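Local coordinates for 35 kDa hemin binding protein (Porphyromonas gingivalis, PDB 5Y1A) that probably binds hemin, and carries a thioredoxin domain and immunoglobulin-like domains as a cargo of the type IX secretion system, at residues A[172-177]-A[221-226]; A[285-290]-A[335-340]; A[295-300]-A[326-331]. One frame throughout, in Å; residues are numbered along the deposited sequence.

Interaction 1 of 3, residues A[172-177]-A[221-226]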
# COMPACT_ATOMS: atom_id res chain seq x y z
N ASP A 172 -2.77 21.61 19.62
CA ASP A 172 -1.48 21.43 20.26
C ASP A 172 -0.41 20.91 19.30
O ASP A 172 0.80 21.02 19.56
CB ASP A 172 -1.62 20.54 21.49
CG ASP A 172 -2.10 19.14 21.15
OD1 ASP A 172 -3.30 18.93 20.85
OD2 ASP A 172 -1.25 18.23 21.20
N LEU A 173 -0.85 20.35 18.17
CA LEU A 173 0.06 19.81 17.18
C LEU A 173 0.39 20.80 16.06
O LEU A 173 1.35 20.59 15.29
CB LEU A 173 -0.53 18.51 16.62
CG LEU A 173 0.06 17.17 17.07
CD1 LEU A 173 0.41 17.07 18.54
CD2 LEU A 173 -0.80 15.98 16.61
N ILE A 174 -0.39 21.87 15.94
CA ILE A 174 -0.24 22.79 14.80
C ILE A 174 1.11 23.51 14.91
O ILE A 174 1.40 24.14 15.93
CB ILE A 174 -1.41 23.81 14.68
CG1 ILE A 174 -2.76 23.09 14.51
CG2 ILE A 174 -1.16 24.80 13.55
CD1 ILE A 174 -4.00 24.02 14.50
N GLY A 175 1.93 23.40 13.86
CA GLY A 175 3.28 23.95 13.92
C GLY A 175 4.39 22.94 14.16
O GLY A 175 5.56 23.22 13.86
N LYS A 176 4.04 21.77 14.68
CA LYS A 176 5.02 20.71 14.92
C LYS A 176 5.42 20.05 13.61
O LYS A 176 4.62 20.05 12.66
CB LYS A 176 4.46 19.68 15.91
CG LYS A 176 4.41 20.23 17.33
CD LYS A 176 3.92 19.21 18.34
CE LYS A 176 3.91 19.85 19.73
NZ LYS A 176 3.97 18.85 20.84
N PRO A 177 6.65 19.51 13.53
CA PRO A 177 7.05 18.82 12.29
C PRO A 177 6.36 17.49 12.25
O PRO A 177 6.73 16.57 12.97
CB PRO A 177 8.57 18.65 12.42
CG PRO A 177 8.89 18.84 13.83
CD PRO A 177 7.74 19.50 14.54
N LEU A 221 4.23 17.44 6.41
CA LEU A 221 2.85 17.92 6.30
C LEU A 221 2.73 19.41 6.45
O LEU A 221 3.28 20.00 7.37
CB LEU A 221 1.96 17.24 7.36
CG LEU A 221 1.46 15.85 7.07
CD1 LEU A 221 0.89 15.24 8.35
CD2 LEU A 221 0.40 15.85 5.94
N ASN A 222 1.95 20.01 5.56
CA ASN A 222 1.62 21.42 5.62
C ASN A 222 0.31 21.61 6.34
O ASN A 222 -0.75 21.36 5.77
CB ASN A 222 1.53 22.00 4.21
CG ASN A 222 2.89 22.15 3.54
OD1 ASN A 222 3.12 21.67 2.43
ND2 ASN A 222 3.82 22.82 4.23
N ILE A 223 0.38 22.04 7.60
CA ILE A 223 -0.80 22.14 8.46
C ILE A 223 -1.29 23.59 8.45
O ILE A 223 -0.53 24.50 8.80
CB ILE A 223 -0.48 21.68 9.92
CG1 ILE A 223 0.04 20.22 9.96
CG2 ILE A 223 -1.68 21.88 10.87
CD1 ILE A 223 -0.99 19.13 9.51
N ALA A 224 -2.54 23.81 8.02
CA ALA A 224 -3.15 25.15 8.03
C ALA A 224 -3.56 25.59 9.45
O ALA A 224 -3.56 24.79 10.40
CB ALA A 224 -4.34 25.19 7.08
N ALA A 225 -3.92 26.86 9.59
CA ALA A 225 -4.37 27.42 10.87
C ALA A 225 -5.52 26.66 11.51
O ALA A 225 -5.58 26.57 12.74
CB ALA A 225 -4.76 28.89 10.68
N ASP A 226 -6.45 26.14 10.71
CA ASP A 226 -7.53 25.31 11.26
C ASP A 226 -7.12 23.85 11.56
O ASP A 226 -7.97 23.03 11.96
CB ASP A 226 -8.78 25.37 10.38
CG ASP A 226 -8.59 24.68 9.03
OD1 ASP A 226 -7.45 24.24 8.71
OD2 ASP A 226 -9.59 24.57 8.29
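Ile-174 and Ile-223 meet with their side chains slanting across one another, where two loops come together at one end of a beta-sandwich. Segment 172-177 leads from strand 161-169 of one sheet to strand 179-186 of the other; segment 221-226 makes the return crossing, from 207-220 to 228-235. Ile-223 points at the opposite loop, and its CG2 methyl, which lies anti to the backbone N because a chi1 of -59° puts CG1 beside that N, fits against the fork of Ile-174. There it lies 4.0 Å from Ile-174 CG1 and equally near the CG2 branch of that residue. The longer branch of Ile-174 is stretched out (chi2 175°) and runs alongside the neighbouring loop instead of stopping at Ile-223. Its end, Ile-174 CD1, comes within 3.5 Å of Ala-225 O, and Ile-174 CG2 is 4.0 Å from Ala-224 O, so aliphatic carbons border two successive peptide carbonyl oxygens in van der Waals contact. Both isoleucines also touch Val-169 of strand 161-169, and Ile-223 packs on Phe-229 of strand 228-235.

Ile-174 is presented by a type II beta turn from Leu-173 to Lys-176, closed by Lys-176 N bonding to Leu-173 O at 3.0 Å. Gly-175 takes the third position with a phi of 102°, where a side chain would press on the preceding carbonyl oxygen. Beyond the isoleucine pair, Asp-226 OD1 is bonded to Ser-228 OG, and a backbone bond links Leu-221 to Leu-178.

No hydrogen bond or salt bridge joins the segments, and only 174 Å² is buried in all. The contact therefore rests on van der Waals packing and the removal of aliphatic surface from water, while the one backbone bond closes the turn that carries Ile-174.

Interaction 2 of 3, residues A[285-290]-A[335-340]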
# COMPACT_ATOMS: atom_id res chain seq x y z
N THR A 285 -4.11 13.59 -31.28
CA THR A 285 -5.01 13.05 -32.27
C THR A 285 -4.40 11.73 -32.74
O THR A 285 -3.28 11.73 -33.26
CB THR A 285 -5.12 14.00 -33.45
OG1 THR A 285 -5.47 15.31 -32.97
CG2 THR A 285 -6.18 13.49 -34.46
N PRO A 286 -5.11 10.61 -32.50
CA PRO A 286 -4.53 9.32 -32.88
C PRO A 286 -4.33 9.15 -34.40
O PRO A 286 -5.16 9.62 -35.20
CB PRO A 286 -5.53 8.29 -32.35
CG PRO A 286 -6.39 9.02 -31.37
CD PRO A 286 -6.41 10.45 -31.82
N SER A 287 -3.23 8.47 -34.74
CA SER A 287 -2.87 8.09 -36.12
C SER A 287 -3.37 6.70 -36.48
O SER A 287 -3.27 6.27 -37.63
CB SER A 287 -1.34 8.13 -36.28
OG SER A 287 -0.70 7.20 -35.41
N VAL A 288 -3.87 5.98 -35.48
CA VAL A 288 -4.49 4.65 -35.66
C VAL A 288 -5.88 4.65 -35.02
O VAL A 288 -5.99 4.88 -33.82
CB VAL A 288 -3.57 3.47 -35.17
CG1 VAL A 288 -2.35 3.32 -36.08
CG2 VAL A 288 -3.12 3.66 -33.73
N LYS A 289 -6.92 4.45 -35.81
CA LYS A 289 -8.30 4.58 -35.32
C LYS A 289 -8.91 3.21 -35.05
O LYS A 289 -9.70 2.70 -35.86
CB LYS A 289 -9.18 5.38 -36.29
CG LYS A 289 -8.57 6.71 -36.79
CD LYS A 289 -8.47 7.78 -35.71
CE LYS A 289 -8.04 9.13 -36.32
NZ LYS A 289 -7.90 10.22 -35.29
N ALA A 290 -8.55 2.60 -33.92
CA ALA A 290 -9.15 1.33 -33.52
C ALA A 290 -10.64 1.49 -33.19
O ALA A 290 -11.07 2.55 -32.73
CB ALA A 290 -8.39 0.77 -32.33
N VAL A 335 6.83 2.43 -35.13
CA VAL A 335 6.56 2.87 -33.76
C VAL A 335 5.58 1.89 -33.10
O VAL A 335 4.64 1.43 -33.76
CB VAL A 335 6.02 4.35 -33.69
CG1 VAL A 335 5.43 4.69 -32.30
CG2 VAL A 335 7.12 5.36 -34.03
N MET A 336 5.83 1.57 -31.83
CA MET A 336 4.93 0.75 -31.02
C MET A 336 3.98 1.68 -30.26
O MET A 336 4.41 2.45 -29.39
CB MET A 336 5.73 -0.17 -30.07
CG MET A 336 4.90 -1.12 -29.20
SD MET A 336 5.86 -2.17 -28.05
CE MET A 336 6.76 -3.21 -29.20
N HIS A 337 2.70 1.61 -30.62
CA HIS A 337 1.61 2.45 -30.07
C HIS A 337 0.79 1.68 -29.04
O HIS A 337 0.68 0.45 -29.13
CB HIS A 337 0.62 2.84 -31.18
CG HIS A 337 1.26 3.50 -32.36
ND1 HIS A 337 1.47 4.87 -32.43
CD2 HIS A 337 1.69 3.00 -33.54
CE1 HIS A 337 2.01 5.17 -33.60
NE2 HIS A 337 2.16 4.06 -34.29
N PHE A 338 0.23 2.38 -28.06
CA PHE A 338 -0.64 1.78 -27.04
C PHE A 338 -1.96 2.55 -27.08
O PHE A 338 -1.97 3.77 -26.90
CB PHE A 338 -0.01 1.88 -25.64
CG PHE A 338 1.27 1.10 -25.50
CD1 PHE A 338 1.29 -0.12 -24.82
CD2 PHE A 338 2.46 1.57 -26.06
CE1 PHE A 338 2.48 -0.86 -24.69
CE2 PHE A 338 3.64 0.86 -25.94
CZ PHE A 338 3.66 -0.36 -25.25
N LEU A 339 -3.06 1.84 -27.35
CA LEU A 339 -4.39 2.44 -27.43
C LEU A 339 -5.24 1.81 -26.36
O LEU A 339 -5.16 0.61 -26.15
CB LEU A 339 -5.04 2.17 -28.78
CG LEU A 339 -4.62 2.86 -30.07
CD1 LEU A 339 -4.72 1.83 -31.17
CD2 LEU A 339 -5.55 4.04 -30.38
N LYS A 340 -6.03 2.62 -25.67
CA LYS A 340 -6.96 2.12 -24.66
C LYS A 340 -8.32 2.02 -25.35
O LYS A 340 -8.84 3.03 -25.86
CB LYS A 340 -7.00 3.08 -23.47
CG LYS A 340 -7.80 2.60 -22.27
CD LYS A 340 -7.99 3.70 -21.19
CE LYS A 340 -6.69 4.06 -20.44
NZ LYS A 340 -7.02 4.66 -19.08
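Val-288 and Leu-339 supply the main apolar contact between the loop 285-290 and strand 335-343, an outermost strand of the four-stranded C-terminal sheet. Val-288 CG2 approaches Leu-339 CD1 to 3.5 Å, the two side chains slanting across each other. This methyl occupies the slot between the backbone N and the carbonyl carbon, with CG1 anti to that carbonyl carbon (chi1 -69°). Ala-290 adds its CB to the same leucine methyl, at 4.0 Å from Leu-339 CD1, so one branch of Leu-339 meets two loop residues. The other branch is turned to the loop backbone, Leu-339 CD2 lying 3.6 Å from Val-288 O. Leu-339 also rests on Ile-330 of the adjacent strand, and Ala-290 on Val-299.

The aromatic contact is slighter. Ser-287 has two conformers; in one, its OG is 3.8 Å from His-337 CE1 and approaches the ring obliquely, so this contact is doubtful. One face of the imidazole is overlaid by a residue of its own strand: Val-335 CG1 sits 3.7 Å above the ring plane, offset toward the rim.

Polar bonds stay on their own sides. Lys-289, pointing away from the strand, folds back along the loop so that NZ donates to Pro-286 O at 2.8 Å, with a C=O...N angle of 139°. Its backbone N is bonded to Glu-301 OE1. Strand 335-343 uses backbone bonds from His-337 to Ile-330 and from Leu-339 to Val-328.

With no hydrogen bond between the segments, 285-290 does not extend the sheet as a paired strand. Dispersion and the hydrophobic effect hold Val-288 and Ala-290 on Leu-339; the serine and histidine add only loose contact to the 230 Å² buried.

Interaction 3 of 3, residues A[295-300]-A[326-331]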
# COMPACT_ATOMS: atom_id res chain seq x y z
N GLY A 295 -17.71 -7.79 -31.54
CA GLY A 295 -16.96 -8.35 -30.41
C GLY A 295 -15.44 -8.35 -30.51
O GLY A 295 -14.77 -8.81 -29.59
N LYS A 296 -14.88 -7.83 -31.60
CA LYS A 296 -13.43 -7.80 -31.75
C LYS A 296 -12.89 -6.38 -32.03
O LYS A 296 -13.63 -5.52 -32.52
CB LYS A 296 -12.97 -8.79 -32.84
CG LYS A 296 -12.86 -8.22 -34.23
CD LYS A 296 -12.76 -9.32 -35.29
CE LYS A 296 -11.35 -9.87 -35.43
NZ LYS A 296 -11.36 -11.36 -35.62
N ILE A 297 -11.62 -6.15 -31.71
CA ILE A 297 -11.00 -4.86 -32.01
C ILE A 297 -10.46 -4.89 -33.44
O ILE A 297 -9.79 -5.86 -33.85
CB ILE A 297 -9.93 -4.46 -30.95
CG1 ILE A 297 -10.60 -4.32 -29.58
CG2 ILE A 297 -9.18 -3.15 -31.35
CD1 ILE A 297 -9.63 -4.18 -28.42
N VAL A 298 -10.80 -3.84 -34.19
CA VAL A 298 -10.38 -3.71 -35.58
C VAL A 298 -9.52 -2.46 -35.72
O VAL A 298 -9.81 -1.41 -35.12
CB VAL A 298 -11.61 -3.65 -36.53
CG1 VAL A 298 -11.17 -3.53 -38.01
CG2 VAL A 298 -12.52 -4.87 -36.33
N VAL A 299 -8.44 -2.59 -36.50
CA VAL A 299 -7.59 -1.46 -36.86
C VAL A 299 -7.50 -1.44 -38.39
O VAL A 299 -7.04 -2.42 -39.00
CB VAL A 299 -6.17 -1.60 -36.24
CG1 VAL A 299 -5.26 -0.43 -36.65
CG2 VAL A 299 -6.27 -1.69 -34.72
N GLU A 300 -7.99 -0.38 -39.01
CA GLU A 300 -8.04 -0.30 -40.47
C GLU A 300 -6.74 0.27 -41.04
O GLU A 300 -6.45 0.13 -42.24
CB GLU A 300 -9.24 0.53 -40.95
CG GLU A 300 -10.56 -0.22 -40.94
CD GLU A 300 -11.70 0.61 -41.50
OE1 GLU A 300 -11.52 1.25 -42.55
OE2 GLU A 300 -12.79 0.62 -40.88
N TYR A 326 -9.53 -2.49 -22.56
CA TYR A 326 -8.41 -3.25 -23.14
C TYR A 326 -7.31 -2.31 -23.61
O TYR A 326 -7.58 -1.17 -24.00
CB TYR A 326 -8.90 -4.09 -24.32
CG TYR A 326 -9.95 -5.10 -23.91
CD1 TYR A 326 -9.60 -6.43 -23.65
CD2 TYR A 326 -11.28 -4.72 -23.77
CE1 TYR A 326 -10.57 -7.37 -23.26
CE2 TYR A 326 -12.27 -5.65 -23.36
CZ TYR A 326 -11.90 -6.97 -23.12
OH TYR A 326 -12.84 -7.89 -22.73
N VAL A 327 -6.07 -2.79 -23.57
CA VAL A 327 -4.95 -2.07 -24.17
C VAL A 327 -4.54 -2.78 -25.45
O VAL A 327 -4.24 -3.98 -25.43
CB VAL A 327 -3.75 -2.00 -23.19
CG1 VAL A 327 -2.55 -1.29 -23.85
CG2 VAL A 327 -4.15 -1.28 -21.92
N VAL A 328 -4.54 -2.05 -26.56
CA VAL A 328 -4.09 -2.63 -27.81
C VAL A 328 -2.70 -2.09 -28.08
O VAL A 328 -2.51 -0.88 -28.12
CB VAL A 328 -5.00 -2.25 -28.99
CG1 VAL A 328 -4.54 -2.97 -30.26
CG2 VAL A 328 -6.47 -2.57 -28.66
N ARG A 329 -1.75 -2.99 -28.24
CA ARG A 329 -0.39 -2.60 -28.57
C ARG A 329 -0.25 -2.85 -30.07
O ARG A 329 -0.29 -4.01 -30.52
CB ARG A 329 0.60 -3.42 -27.75
CG ARG A 329 2.08 -3.19 -28.05
CD ARG A 329 2.95 -3.72 -26.92
NE ARG A 329 3.15 -5.17 -26.97
CZ ARG A 329 3.71 -5.88 -25.99
NH1 ARG A 329 4.10 -5.28 -24.87
NH2 ARG A 329 3.86 -7.19 -26.12
N ILE A 330 -0.14 -1.78 -30.85
CA ILE A 330 0.00 -1.89 -32.31
C ILE A 330 1.32 -1.32 -32.79
O ILE A 330 1.61 -0.14 -32.55
CB ILE A 330 -1.11 -1.16 -33.10
CG1 ILE A 330 -2.40 -1.04 -32.31
CG2 ILE A 330 -1.34 -1.85 -34.45
CD1 ILE A 330 -3.47 -0.27 -33.04
N THR A 331 2.10 -2.15 -33.47
CA THR A 331 3.37 -1.73 -34.06
C THR A 331 3.07 -1.38 -35.52
O THR A 331 2.61 -2.22 -36.30
CB THR A 331 4.44 -2.81 -33.95
OG1 THR A 331 4.56 -3.20 -32.58
CG2 THR A 331 5.80 -2.27 -34.42
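A small beta-sandwich forms the C-terminal domain, probably one of the immunoglobulin-like type, and this contact lies between its two layers. The hairpin of strands 291-293 and 296-298 supplies one layer; strand 324-332, an inner strand of the four-stranded sheet, supplies the other. The facing segments run in much the same direction, with CA separations of 8.4 Å for Ile-297 to Val-328 and 8.9 Å for Val-299 to Ile-330, and no hydrogen bond passes between them. Instead, every residue that touches is buried and points across the interface.

Ile-297 reaches across with its long branch extended (chi2 170°). The branch ends head-on against Val-328, while the shorter branch puts Ile-297 CG2 3.9 Å from Val-328 CG2. Met-306 of strand 305-309 touches both Val-299 and Val-328.

Val-299 and Ile-330 also meet tip to tip, Ile-330 CD1 lying 3.6 Å from Val-299 CG2 and bordering the CG1 methyl, but Ile-330 has two conformers and this holds for one, so the detail is doubtful.

Polar atoms bond outside the two segments: Tyr-326 OH to Val-322 O, and the backbone N of Ile-297 to Asn-318 OD1. Leu-321 packs against both Ile-297 and Tyr-326.

The end of the long isoleucine branch serves two partners: Ile-297 CD1 is 3.6 Å from Val-328 CG2 and, slanting past the tyrosine, 4.2 Å from Tyr-326 CB.

How the interactions relate
From the N terminus, interaction 1 comes first, joining 172-177 to 221-226 and closing a loop that includes strands 179-186 and 207-220 at one end of the larger beta-sandwich. It is complete before the others begin and is remote from them, its centre about 47 Å from that of interaction 2. Interaction 2 opens at 285-290 and closes at 335-340, tying the loop before strand 291-293 to edge strand 335-343. Interaction 3 lies wholly between those ends and ties the 291-293/296-298 hairpin to inner strand 324-332. The two have centres about 9 Å apart, because strands 324-332 and 335-343 pair antiparallel in one sheet.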